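Branched-chain-amino-acid aminotransferase (Pseudomonas sp. UW4, PDB 6JIF) catalyses the reversible transfer of an amino group between branched-chain amino acids and 2-oxo acids, using pyridoxal-5'-phosphate as cofactor. Local coordinates at residues K37-Y42 with E132-P137; R85-S90 with P136-G141; L182-F187 with T328-V333; N186-S191 with A222-A227. All coordinates share one frame; numbering follows the deposited sequence.

Overall arrangement
From the N terminus, residues 37-42 lead into strand 41-47 of the antiparallel sheet, and contact 1 brings them against the loop that follows helix 117-130. Contact 2 closes a shorter loop that ends on the same part of the chain: the turn 85-90, after strand 76-85, meets the continuation of that loop. The two contacts share P136 and P137, and I135 packs on R85 where they touch. Contacts 3 and 4 belong to the mixed sheet and both start from strand 185-189. The partner in contact 4, 222-227, follows helix 206-221, whereas 328-333 comes a hundred residues later, entering helix 332-346. The two pairs lie apart, the centres of contacts 1 and 4 about 34 Å from each other.

Contact 1. Residues K37-Y42 with E132-P137; sequences KTDKRY and ERFIPP
T38 sets its methyl squarely on the ring of F134, CG2 lying 3.7 Å from the ring centroid and only 9° off the normal, a textbook CH-pi contact. It joins two parts of the antiparallel sheet domain of this class IV aminotransferase: the lead-in to strand 41-47 and the short 3-10 segment 132-134 that follows helix 117-130. With CG2 anti to the carbonyl carbon (OG1 chi1 52°), the methyl faces the ring while OG1 hydrogen-bonds the carbonyl of C171 on strand 164-174. P173 of that strand also packs against both T38 and F134. At the ring's edge comes the carboxylate of D39, steeply turned against the ring plane, with OD1 3.7 Å from F134 CE2. Behind T38, its carbonyl O takes a hydrogen bond from R41 NH1 at 2.9 Å, which ties the lead-in to the start of the strand; R41 NH2 makes a salt bridge with E66 of the second subunit. D39 and R133, toward the solvent, form a salt bridge. Their flat groups are almost parallel, 3° apart, yet the hydrogen bond within it is tilted from both planes: R133 NE reaches D39 OD2 on its syn side at 3.1 Å.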
loop_
_atom_site.group_PDB
_atom_site.type_symbol
_atom_site.label_atom_id
_atom_site.label_comp_id
_atom_site.label_asym_id
_atom_site.label_seq_id
_atom_site.Cartn_x
_atom_site.Cartn_y
_atom_site.Cartn_z
ATOM N N LYS B 37 0.850 12.328 -22.398
ATOM C CA LYS B 37 -0.594 12.116 -22.596
ATOM C C LYS B 37 -0.870 11.699 -24.044
ATOM O O LYS B 37 -0.614 12.454 -24.994
ATOM C CB LYS B 37 -1.403 13.348 -22.206
ATOM C CG LYS B 37 -2.904 13.191 -22.378
ATOM C CD LYS B 37 -3.578 14.548 -22.220
ATOM C CE LYS B 37 -5.073 14.395 -22.256
ATOM N NZ LYS B 37 -5.735 15.726 -22.134
ATOM N N THR B 38 -1.332 10.469 -24.198
ATOM C CA THR B 38 -1.741 9.931 -25.476
ATOM C C THR B 38 -3.221 10.251 -25.700
ATOM O O THR B 38 -3.890 10.833 -24.845
ATOM C CB THR B 38 -1.423 8.428 -25.506
ATOM O OG1 THR B 38 -1.986 7.814 -24.348
ATOM C CG2 THR B 38 0.118 8.223 -25.512
ATOM N N ASP B 39 -3.743 9.823 -26.842
ATOM C CA ASP B 39 -5.029 10.304 -27.341
ATOM C C ASP B 39 -6.215 9.708 -26.584
ATOM O O ASP B 39 -7.110 10.445 -26.162
ATOM C CB ASP B 39 -5.149 9.982 -28.813
ATOM C CG ASP B 39 -4.283 10.869 -29.660
ATOM O OD1 ASP B 39 -3.815 11.925 -29.166
ATOM O OD2 ASP B 39 -4.057 10.497 -30.814
ATOM N N LYS B 40 -6.264 8.379 -26.430
ATOM C CA LYS B 40 -7.418 7.716 -25.812
ATOM C C LYS B 40 -6.958 6.712 -24.778
ATOM O O LYS B 40 -5.929 6.050 -24.937
ATOM C CB LYS B 40 -8.304 6.956 -26.837
ATOM C CG LYS B 40 -8.667 7.686 -28.077
ATOM C CD LYS B 40 -10.034 8.285 -27.967
ATOM C CE LYS B 40 -10.654 8.494 -29.351
ATOM N NZ LYS B 40 -11.849 9.334 -29.255
ATOM N N ARG B 41 -7.769 6.533 -23.756
ATOM C CA ARG B 41 -7.538 5.465 -22.802
ATOM C C ARG B 41 -8.835 4.693 -22.619
ATOM O O ARG B 41 -9.907 5.172 -22.963
ATOM C CB ARG B 41 -6.985 5.980 -21.413
ATOM C CG ARG B 41 -7.845 7.003 -20.645
ATOM C CD ARG B 41 -7.604 8.438 -21.126
ATOM N NE ARG B 41 -6.178 8.755 -20.998
ATOM C CZ ARG B 41 -5.448 9.390 -21.914
ATOM N NH1 ARG B 41 -6.001 9.843 -23.039
ATOM N NH2 ARG B 41 -4.140 9.565 -21.689
ATOM N N TYR B 42 -8.692 3.459 -22.153
ATOM C CA TYR B 42 -9.838 2.628 -21.789
ATOM C C TYR B 42 -10.332 2.908 -20.375
ATOM O O TYR B 42 -9.543 3.050 -19.417
ATOM C CB TYR B 42 -9.435 1.159 -21.906
ATOM C CG TYR B 42 -10.538 0.200 -21.667
ATOM C CD1 TYR B 42 -11.355 -0.173 -22.681
ATOM C CD2 TYR B 42 -10.699 -0.403 -20.418
ATOM C CE1 TYR B 42 -12.382 -1.101 -22.473
ATOM C CE2 TYR B 42 -11.716 -1.331 -20.186
ATOM C CZ TYR B 42 -12.551 -1.668 -21.224
ATOM O OH TYR B 42 -13.562 -2.581 -21.069
ATOM N N GLU B 132 -2.153 4.117 -32.287
ATOM C CA GLU B 132 -1.052 3.659 -33.150
ATOM C C GLU B 132 -0.059 4.758 -33.518
ATOM O O GLU B 132 1.116 4.469 -33.755
ATOM C CB GLU B 132 -1.593 2.979 -34.412
ATOM C CG GLU B 132 -2.447 1.745 -34.038
ATOM C CD GLU B 132 -2.559 0.682 -35.139
ATOM O OE1 GLU B 132 -2.120 0.950 -36.277
ATOM O OE2 GLU B 132 -3.102 -0.424 -34.846
ATOM N N ARG B 133 -0.483 6.016 -33.597
ATOM C CA ARG B 133 0.503 7.018 -34.013
ATOM C C ARG B 133 1.599 7.234 -32.978
ATOM O O ARG B 133 2.636 7.840 -33.293
ATOM C CB ARG B 133 -0.182 8.346 -34.332
ATOM C CG ARG B 133 -0.467 9.197 -33.168
ATOM C CD ARG B 133 -1.372 10.282 -33.373
ATOM N NE ARG B 133 -1.366 11.125 -32.184
ATOM C CZ ARG B 133 -0.623 12.212 -31.920
ATOM N NH1 ARG B 133 0.057 12.713 -32.926
ATOM N NH2 ARG B 133 -0.725 12.889 -30.732
ATOM N N PHE B 134 1.395 6.773 -31.760
ATOM C CA PHE B 134 2.429 6.861 -30.749
ATOM C C PHE B 134 3.351 5.647 -30.749
ATOM O O PHE B 134 4.233 5.568 -29.900
ATOM C CB PHE B 134 1.809 7.017 -29.337
ATOM C CG PHE B 134 1.201 8.376 -29.086
ATOM C CD1 PHE B 134 1.997 9.448 -28.685
ATOM C CD2 PHE B 134 -0.148 8.599 -29.297
ATOM C CE1 PHE B 134 1.445 10.709 -28.474
ATOM C CE2 PHE B 134 -0.694 9.851 -29.094
ATOM C CZ PHE B 134 0.113 10.911 -28.676
ATOM N N ILE B 135 3.192 4.704 -31.672
ATOM C CA ILE B 135 4.073 3.532 -31.615
ATOM C C ILE B 135 5.432 3.900 -32.224
ATOM O O ILE B 135 5.493 4.270 -33.392
ATOM C CB ILE B 135 3.429 2.315 -32.311
ATOM C CG1 ILE B 135 2.149 1.906 -31.576
ATOM C CG2 ILE B 135 4.410 1.138 -32.344
ATOM C CD1 ILE B 135 1.372 0.819 -32.240
ATOM N N PRO B 136 6.546 3.836 -31.500
ATOM C CA PRO B 136 7.843 4.170 -32.131
ATOM C C PRO B 136 8.160 3.211 -33.267
ATOM O O PRO B 136 7.912 1.999 -33.169
ATOM C CB PRO B 136 8.842 4.039 -30.978
ATOM C CG PRO B 136 8.013 4.232 -29.725
ATOM C CD PRO B 136 6.697 3.586 -30.055
ATOM N N PRO B 137 8.735 3.711 -34.362
ATOM C CA PRO B 137 8.997 2.841 -35.521
ATOM C C PRO B 137 9.991 1.730 -35.188
ATOM O O PRO B 137 10.764 1.817 -34.234
ATOM C CB PRO B 137 9.571 3.800 -36.563
ATOM C CG PRO B 137 9.136 5.150 -36.147
ATOM C CD PRO B 137 8.874 5.141 -34.677
#

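Contact 2. Residues R85-S90 with P136-G141; sequences RCKDGS and PPYGTG
The ring of Y138 carries K87 on one face and has the carbonyl oxygen of R85 at its edge, in plane, with R85 O 3.6 Å from Y138 CD1. Over the face, K87 CB sits 3.7 Å from the ring centroid, almost on the normal, in a CH-pi contact. The lysine chain then runs on obliquely across the ring, bringing K87 CD within 3.4 Å of Y138 CE2. CG of Y138 is anti to its own nitrogen (chi1 175°), which carries the ring out to the turn, and its OH is hydrogen-bonded to D348. Two beta turns meet here: a type I turn, C86 to G89, in the hairpin connection between strands 76-85 and 91-94, and a type II turn, P137 to T140, on the way to strand 143-153. Replacing Y138 with an alanine would probably uncover the aliphatic chain of K87 and leave D348 without its hydroxyl partner. Away from the ring, at the R85 end of the contact, a water accepts from R85 N and donates to P136 O at 2.8 Å, bridging the backbones. R85 CB rests 3.6 Å from P136 O, while its bent chain turns back so that NH1 donates to G89 O at 2.7 Å.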
loop_
_atom_site.group_PDB
_atom_site.type_symbol
_atom_site.label_atom_id
_atom_site.label_comp_id
_atom_site.label_asym_id
_atom_site.label_seq_id
_atom_site.Cartn_x
_atom_site.Cartn_y
_atom_site.Cartn_z
ATOM N N ARG B 85 6.489 -2.192 -32.799
ATOM C CA ARG B 85 6.380 -2.241 -34.250
ATOM C C ARG B 85 7.379 -3.262 -34.806
ATOM O O ARG B 85 8.579 -3.225 -34.492
ATOM C CB ARG B 85 6.627 -0.861 -34.857
ATOM C CG ARG B 85 6.554 -0.834 -36.328
ATOM C CD ARG B 85 5.123 -1.052 -36.822
ATOM N NE ARG B 85 4.317 0.135 -36.529
ATOM C CZ ARG B 85 3.026 0.264 -36.792
ATOM N NH1 ARG B 85 2.375 -0.731 -37.379
ATOM N NH2 ARG B 85 2.391 1.402 -36.494
ATOM N N CYS B 86 6.877 -4.201 -35.592
ATOM C CA CYS B 86 7.760 -5.166 -36.229
ATOM C C CYS B 86 8.377 -4.590 -37.526
ATOM O O CYS B 86 7.847 -3.667 -38.155
ATOM C CB CYS B 86 6.977 -6.423 -36.583
ATOM S SG CYS B 86 6.251 -7.212 -35.220
ATOM N N LYS B 87 9.486 -5.187 -37.948
ATOM C CA LYS B 87 10.109 -4.731 -39.190
ATOM C C LYS B 87 9.160 -4.855 -40.361
ATOM O O LYS B 87 9.261 -4.088 -41.334
ATOM C CB LYS B 87 11.365 -5.553 -39.482
ATOM C CG LYS B 87 12.257 -4.917 -40.511
ATOM C CD LYS B 87 13.669 -5.432 -40.448
ATOM C CE LYS B 87 13.745 -6.907 -40.227
ATOM N NZ LYS B 87 15.198 -7.368 -40.364
ATOM N N ASP B 88 8.280 -5.846 -40.326
ATOM C CA ASP B 88 7.358 -6.005 -41.428
ATOM C C ASP B 88 6.156 -5.073 -41.308
ATOM O O ASP B 88 5.252 -5.131 -42.148
ATOM C CB ASP B 88 6.928 -7.476 -41.544
ATOM C CG ASP B 88 6.052 -7.955 -40.373
ATOM O OD1 ASP B 88 5.732 -7.179 -39.445
ATOM O OD2 ASP B 88 5.672 -9.159 -40.388
ATOM N N GLY B 89 6.140 -4.208 -40.298
ATOM C CA GLY B 89 5.112 -3.208 -40.146
ATOM C C GLY B 89 3.966 -3.619 -39.263
ATOM O O GLY B 89 3.114 -2.777 -38.957
ATOM N N SER B 90 3.877 -4.888 -38.896
ATOM C CA SER B 90 2.805 -5.311 -37.991
ATOM C C SER B 90 3.155 -4.875 -36.567
ATOM O O SER B 90 4.215 -4.299 -36.319
ATOM C CB SER B 90 2.558 -6.825 -38.067
ATOM O OG SER B 90 3.738 -7.581 -37.883
ATOM N N PRO B 136 6.546 3.836 -31.500
ATOM C CA PRO B 136 7.843 4.170 -32.131
ATOM C C PRO B 136 8.160 3.211 -33.267
ATOM O O PRO B 136 7.912 1.999 -33.169
ATOM C CB PRO B 136 8.842 4.039 -30.978
ATOM C CG PRO B 136 8.013 4.232 -29.725
ATOM C CD PRO B 136 6.697 3.586 -30.055
ATOM N N PRO B 137 8.735 3.711 -34.362
ATOM C CA PRO B 137 8.997 2.841 -35.521
ATOM C C PRO B 137 9.991 1.730 -35.188
ATOM O O PRO B 137 10.764 1.817 -34.234
ATOM C CB PRO B 137 9.571 3.800 -36.563
ATOM C CG PRO B 137 9.136 5.150 -36.147
ATOM C CD PRO B 137 8.874 5.141 -34.677
ATOM N N TYR B 138 9.944 0.658 -35.984
ATOM C CA TYR B 138 10.943 -0.395 -35.855
ATOM C C TYR B 138 12.347 0.199 -36.032
ATOM O O TYR B 138 12.587 1.031 -36.913
ATOM C CB TYR B 138 10.728 -1.494 -36.911
ATOM C CG TYR B 138 11.832 -2.534 -36.882
ATOM C CD1 TYR B 138 11.834 -3.541 -35.914
ATOM C CD2 TYR B 138 12.876 -2.496 -37.796
ATOM C CE1 TYR B 138 12.834 -4.468 -35.847
ATOM C CE2 TYR B 138 13.889 -3.427 -37.750
ATOM C CZ TYR B 138 13.860 -4.415 -36.781
ATOM O OH TYR B 138 14.866 -5.338 -36.720
ATOM N N GLY B 139 13.275 -0.267 -35.204
ATOM C CA GLY B 139 14.649 0.165 -35.270
ATOM C C GLY B 139 14.973 1.300 -34.337
ATOM O O GLY B 139 16.148 1.662 -34.196
ATOM N N THR B 140 13.986 1.865 -33.677
ATOM C CA THR B 140 14.291 2.914 -32.726
ATOM C C THR B 140 14.544 2.351 -31.326
ATOM O O THR B 140 15.012 3.087 -30.450
ATOM C CB THR B 140 13.125 3.928 -32.679
ATOM O OG1 THR B 140 11.949 3.266 -32.187
ATOM C CG2 THR B 140 12.830 4.500 -34.059
ATOM N N GLY B 141 14.249 1.064 -31.098
ATOM C CA GLY B 141 14.289 0.506 -29.763
ATOM C C GLY B 141 13.124 0.906 -28.890
ATOM O O GLY B 141 13.122 0.584 -27.693
HETATM O O HOH W 1 8.102 -0.162 -31.453
#

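Contact 3. Residues L182-F187 with T328-V333; sequences LTPHNF and TEVGPV
The carbonyl oxygen of T328 receives a hydrogen bond from a water at 2.8 Å, and the same water lies 3.2 Å from T183 OG1, so it links the two segments through a backbone oxygen and a hydroxyl. Next to this bridge the contact is apolar, and V330 is its centre. With CG1 anti to the backbone nitrogen (chi1 177°) and CG2 beside it, the two methyls part company: V330 CG2 lies against the backbone, 3.5 Å from L182 O, whereas V330 CG1 meets L182 CD1 at 4.1 Å, the leucine and valine side chains crossing at about a right angle. The ring of P184 comes in obliquely from the other side of T183. Its CD touches V330 CG2 at 3.9 Å, and its CG lies over the backbone of the facing segment, 3.7 Å from E329 N. A glycine in place of P184 would probably open a gap beside V330 CG2 and leave the backbone at T328 and E329 without its apolar cover. That backbone is also held within its own loop, since S326 OG is hydrogen-bonded to the nitrogens of both T328 and E329. The contact lies at the surface of the cofactor-binding part of this class IV fold, where the lead-in to strand 185-189 meets the approach to helix 332-346, with G331 at the helix N-cap. P311 of strand 308-317 packs against both L182 and V330, and the helix itself adds Y338 against L182 and Q335 against V330.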
loop_
_atom_site.group_PDB
_atom_site.type_symbol
_atom_site.label_atom_id
_atom_site.label_comp_id
_atom_site.label_asym_id
_atom_site.label_seq_id
_atom_site.Cartn_x
_atom_site.Cartn_y
_atom_site.Cartn_z
ATOM N N LEU B 182 22.930 -1.255 -23.104
ATOM C CA LEU B 182 23.158 -2.194 -22.011
ATOM C C LEU B 182 24.499 -1.887 -21.391
ATOM O O LEU B 182 25.536 -1.980 -22.069
ATOM C CB LEU B 182 23.191 -3.620 -22.524
ATOM C CG LEU B 182 22.052 -4.586 -22.598
ATOM C CD1 LEU B 182 22.764 -5.889 -22.902
ATOM C CD2 LEU B 182 21.203 -4.678 -21.363
ATOM N N THR B 183 24.474 -1.553 -20.110
ATOM C CA THR B 183 25.684 -1.202 -19.400
ATOM C C THR B 183 25.490 -1.675 -17.984
ATOM O O THR B 183 24.338 -1.849 -17.558
ATOM C CB THR B 183 25.937 0.312 -19.409
ATOM O OG1 THR B 183 27.280 0.541 -19.009
ATOM C CG2 THR B 183 24.967 1.008 -18.425
ATOM N N PRO B 184 26.563 -1.974 -17.254
ATOM C CA PRO B 184 26.380 -2.371 -15.843
ATOM C C PRO B 184 26.030 -1.213 -14.920
ATOM O O PRO B 184 26.550 -0.104 -15.041
ATOM C CB PRO B 184 27.750 -2.931 -15.436
ATOM C CG PRO B 184 28.533 -3.103 -16.743
ATOM C CD PRO B 184 27.955 -2.128 -17.721
ATOM N N HIS B 185 25.227 -1.521 -13.905
ATOM C CA HIS B 185 24.816 -0.562 -12.891
ATOM C C HIS B 185 25.084 -1.187 -11.551
ATOM O O HIS B 185 25.019 -2.413 -11.429
ATOM C CB HIS B 185 23.306 -0.265 -12.954
ATOM C CG HIS B 185 22.876 0.166 -14.294
ATOM N ND1 HIS B 185 22.737 1.488 -14.636
ATOM C CD2 HIS B 185 22.683 -0.542 -15.427
ATOM C CE1 HIS B 185 22.442 1.580 -15.917
ATOM N NE2 HIS B 185 22.402 0.361 -16.421
ATOM N N ASN B 186 25.351 -0.340 -10.552
ATOM C CA ASN B 186 25.588 -0.774 -9.169
ATOM C C ASN B 186 24.327 -0.594 -8.334
ATOM O O ASN B 186 23.616 0.406 -8.495
ATOM C CB ASN B 186 26.744 -0.021 -8.505
ATOM C CG ASN B 186 28.054 -0.268 -9.232
ATOM O OD1 ASN B 186 28.238 -1.302 -9.851
ATOM N ND2 ASN B 186 28.974 0.699 -9.166
ATOM N N PHE B 187 24.074 -1.559 -7.434
ATOM C CA PHE B 187 22.905 -1.518 -6.538
ATOM C C PHE B 187 23.370 -1.738 -5.112
ATOM O O PHE B 187 24.469 -2.256 -4.891
ATOM C CB PHE B 187 21.841 -2.578 -6.920
ATOM C CG PHE B 187 21.259 -2.401 -8.314
ATOM C CD1 PHE B 187 21.960 -2.802 -9.417
ATOM C CD2 PHE B 187 19.995 -1.821 -8.478
ATOM C CE1 PHE B 187 21.409 -2.651 -10.713
ATOM C CE2 PHE B 187 19.462 -1.670 -9.714
ATOM C CZ PHE B 187 20.188 -2.087 -10.860
ATOM N N THR B 328 32.290 -2.188 -16.388
ATOM C CA THR B 328 32.281 -1.473 -17.655
ATOM C C THR B 328 31.717 -2.280 -18.819
ATOM O O THR B 328 31.358 -1.675 -19.837
ATOM C CB THR B 328 33.719 -1.061 -18.050
ATOM O OG1 THR B 328 34.500 -2.245 -18.139
ATOM C CG2 THR B 328 34.422 -0.123 -16.981
ATOM N N GLU B 329 31.635 -3.604 -18.709
ATOM C CA GLU B 329 31.239 -4.437 -19.829
ATOM C C GLU B 329 30.165 -5.419 -19.380
ATOM O O GLU B 329 30.271 -6.018 -18.308
ATOM C CB GLU B 329 32.415 -5.237 -20.393
ATOM C CG GLU B 329 33.639 -4.386 -20.761
ATOM C CD GLU B 329 34.380 -5.004 -21.878
ATOM O OE1 GLU B 329 34.182 -4.558 -23.034
ATOM O OE2 GLU B 329 35.125 -5.973 -21.604
ATOM N N VAL B 330 29.184 -5.605 -20.220
ATOM C CA VAL B 330 28.132 -6.585 -19.924
ATOM C C VAL B 330 28.612 -7.964 -20.341
ATOM O O VAL B 330 29.237 -8.132 -21.402
ATOM C CB VAL B 330 26.829 -6.178 -20.585
ATOM C CG1 VAL B 330 25.712 -7.248 -20.347
ATOM C CG2 VAL B 330 26.447 -4.785 -20.127
ATOM N N GLY B 331 28.351 -8.945 -19.490
ATOM C CA GLY B 331 28.838 -10.279 -19.718
ATOM C C GLY B 331 28.085 -10.904 -20.848
ATOM O O GLY B 331 26.994 -10.448 -21.234
ATOM N N PRO B 332 28.695 -11.933 -21.449
ATOM C CA PRO B 332 28.164 -12.484 -22.710
ATOM C C PRO B 332 26.846 -13.223 -22.553
ATOM O O PRO B 332 26.041 -13.252 -23.509
ATOM C CB PRO B 332 29.277 -13.421 -23.181
ATOM C CG PRO B 332 29.981 -13.823 -21.922
ATOM C CD PRO B 332 29.949 -12.588 -21.039
ATOM N N VAL B 333 26.637 -13.879 -21.412
ATOM C CA VAL B 333 25.384 -14.604 -21.243
ATOM C C VAL B 333 24.236 -13.619 -21.173
ATOM O O VAL B 333 23.181 -13.841 -21.770
ATOM C CB VAL B 333 25.417 -15.518 -20.008
ATOM C CG1 VAL B 333 24.011 -16.211 -19.855
ATOM C CG2 VAL B 333 26.536 -16.531 -20.153
HETATM O O HOH W 2 28.962 -1.071 -21.195
#

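Contact 4. Residues N186-S191 with A222-A227; sequences NFQISS and AHFADA
Backbone hydrogen bonds come first: A225 N donates to N186 O at 2.9 Å, and Q188 N to D226 O at 3.2 Å, both nearly straight. They start the parallel pairing of strand 185-189 with strand 227-230 in the mixed sheet, the two strands joined through helix 206-221 as a beta-alpha-beta crossover. The register is set by the bridge of Q188 with A227, where A227 CA also makes a CA-H...O contact to Q188 O. Two CH-pi contacts follow. Q188 CB lies over one face of the F224 ring, 3.9 Å from its centroid, and A225 CB covers a face of the F187 ring toward its rim. The extended chain of Q188 crosses F224 at about a right angle, while its NE2 is hydrogen-bonded to D316 of strand 308-317. H223, at positive phi, is the C-prime residue of the Schellman motif ending the connecting helix. Apolar touches complete the interface: N186 CB reaches F224 CD1, and S190 CB meets A227 CB at 3.8 Å. D226, whose side chain lies about 9 Å from the bound pyridoxal phosphate, bends its carboxylate back to its own backbone, OD1 accepting on its anti side from A227 N at 2.8 Å.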
loop_
_atom_site.group_PDB
_atom_site.type_symbol
_atom_site.label_atom_id
_atom_site.label_comp_id
_atom_site.label_asym_id
_atom_site.label_seq_id
_atom_site.Cartn_x
_atom_site.Cartn_y
_atom_site.Cartn_z
ATOM N N ASN B 186 25.351 -0.340 -10.552
ATOM C CA ASN B 186 25.588 -0.774 -9.169
ATOM C C ASN B 186 24.327 -0.594 -8.334
ATOM O O ASN B 186 23.616 0.406 -8.495
ATOM C CB ASN B 186 26.744 -0.021 -8.505
ATOM C CG ASN B 186 28.054 -0.268 -9.232
ATOM O OD1 ASN B 186 28.238 -1.302 -9.851
ATOM N ND2 ASN B 186 28.974 0.699 -9.166
ATOM N N PHE B 187 24.074 -1.559 -7.434
ATOM C CA PHE B 187 22.905 -1.518 -6.538
ATOM C C PHE B 187 23.370 -1.738 -5.112
ATOM O O PHE B 187 24.469 -2.256 -4.891
ATOM C CB PHE B 187 21.841 -2.578 -6.920
ATOM C CG PHE B 187 21.259 -2.401 -8.314
ATOM C CD1 PHE B 187 21.960 -2.802 -9.417
ATOM C CD2 PHE B 187 19.995 -1.821 -8.478
ATOM C CE1 PHE B 187 21.409 -2.651 -10.713
ATOM C CE2 PHE B 187 19.462 -1.670 -9.714
ATOM C CZ PHE B 187 20.188 -2.087 -10.860
ATOM N N GLN B 188 22.537 -1.340 -4.132
ATOM C CA GLN B 188 22.886 -1.396 -2.710
ATOM C C GLN B 188 21.875 -2.226 -1.922
ATOM O O GLN B 188 20.671 -2.001 -2.038
ATOM C CB GLN B 188 22.915 -0.003 -2.114
ATOM C CG GLN B 188 23.408 0.014 -0.681
ATOM C CD GLN B 188 23.349 1.380 -0.101
ATOM O OE1 GLN B 188 22.307 2.033 -0.077
ATOM N NE2 GLN B 188 24.503 1.858 0.366
ATOM N N ILE B 189 22.353 -3.164 -1.113
ATOM C CA ILE B 189 21.408 -3.896 -0.230
ATOM C C ILE B 189 20.731 -2.927 0.720
ATOM O O ILE B 189 21.360 -2.046 1.300
ATOM C CB ILE B 189 22.132 -5.011 0.549
ATOM C CG1 ILE B 189 22.633 -6.086 -0.406
ATOM C CG2 ILE B 189 21.226 -5.618 1.646
ATOM C CD1 ILE B 189 21.627 -6.597 -1.442
ATOM N N SER B 190 19.411 -3.094 0.905
ATOM C CA SER B 190 18.673 -2.241 1.820
ATOM C C SER B 190 18.356 -2.988 3.110
ATOM O O SER B 190 18.187 -4.204 3.115
ATOM C CB SER B 190 17.360 -1.782 1.175
ATOM O OG SER B 190 16.603 -1.001 2.098
ATOM N N SER B 191 18.281 -2.244 4.206
ATOM C CA SER B 191 17.823 -2.812 5.475
ATOM C C SER B 191 16.315 -2.793 5.594
ATOM O O SER B 191 15.761 -3.403 6.536
ATOM C CB SER B 191 18.422 -2.043 6.622
ATOM O OG SER B 191 17.874 -0.746 6.643
ATOM N N ALA B 222 22.662 7.630 -2.027
ATOM C CA ALA B 222 23.988 7.047 -1.898
ATOM C C ALA B 222 24.620 6.725 -3.261
ATOM O O ALA B 222 25.698 6.131 -3.305
ATOM C CB ALA B 222 23.918 5.781 -1.009
ATOM N N HIS B 223 23.969 7.153 -4.352
ATOM C CA HIS B 223 24.473 7.157 -5.727
ATOM C C HIS B 223 24.396 5.776 -6.368
ATOM O O HIS B 223 25.032 5.531 -7.371
ATOM C CB HIS B 223 25.911 7.706 -5.797
ATOM C CG HIS B 223 26.022 9.108 -5.316
ATOM N ND1 HIS B 223 25.594 10.171 -6.072
ATOM C CD2 HIS B 223 26.458 9.627 -4.142
ATOM C CE1 HIS B 223 25.828 11.299 -5.415
ATOM N NE2 HIS B 223 26.343 10.995 -4.237
ATOM N N PHE B 224 23.520 4.899 -5.858
ATOM C CA PHE B 224 23.276 3.603 -6.469
ATOM C C PHE B 224 22.030 3.664 -7.339
ATOM O O PHE B 224 21.161 4.520 -7.159
ATOM C CB PHE B 224 23.108 2.512 -5.389
ATOM C CG PHE B 224 24.391 2.288 -4.619
ATOM C CD1 PHE B 224 25.374 1.451 -5.132
ATOM C CD2 PHE B 224 24.609 2.923 -3.415
ATOM C CE1 PHE B 224 26.580 1.286 -4.483
ATOM C CE2 PHE B 224 25.798 2.710 -2.719
ATOM C CZ PHE B 224 26.777 1.875 -3.274
ATOM N N ALA B 225 21.955 2.720 -8.278
ATOM C CA ALA B 225 20.805 2.718 -9.180
ATOM C C ALA B 225 19.503 2.430 -8.429
ATOM O O ALA B 225 18.468 3.025 -8.761
ATOM C CB ALA B 225 21.008 1.728 -10.344
ATOM N N ASP B 226 19.524 1.535 -7.439
ATOM C CA ASP B 226 18.334 1.244 -6.637
ATOM C C ASP B 226 18.756 0.405 -5.443
ATOM O O ASP B 226 19.922 0.053 -5.279
ATOM C CB ASP B 226 17.240 0.538 -7.464
ATOM C CG ASP B 226 15.801 0.907 -7.016
ATOM O OD1 ASP B 226 15.504 1.160 -5.820
ATOM O OD2 ASP B 226 14.925 0.925 -7.893
ATOM N N ALA B 227 17.769 0.103 -4.599
ATOM C CA ALA B 227 17.921 -0.791 -3.465
ATOM C C ALA B 227 17.630 -2.214 -3.910
ATOM O O ALA B 227 16.816 -2.448 -4.801
ATOM C CB ALA B 227 16.950 -0.407 -2.351
#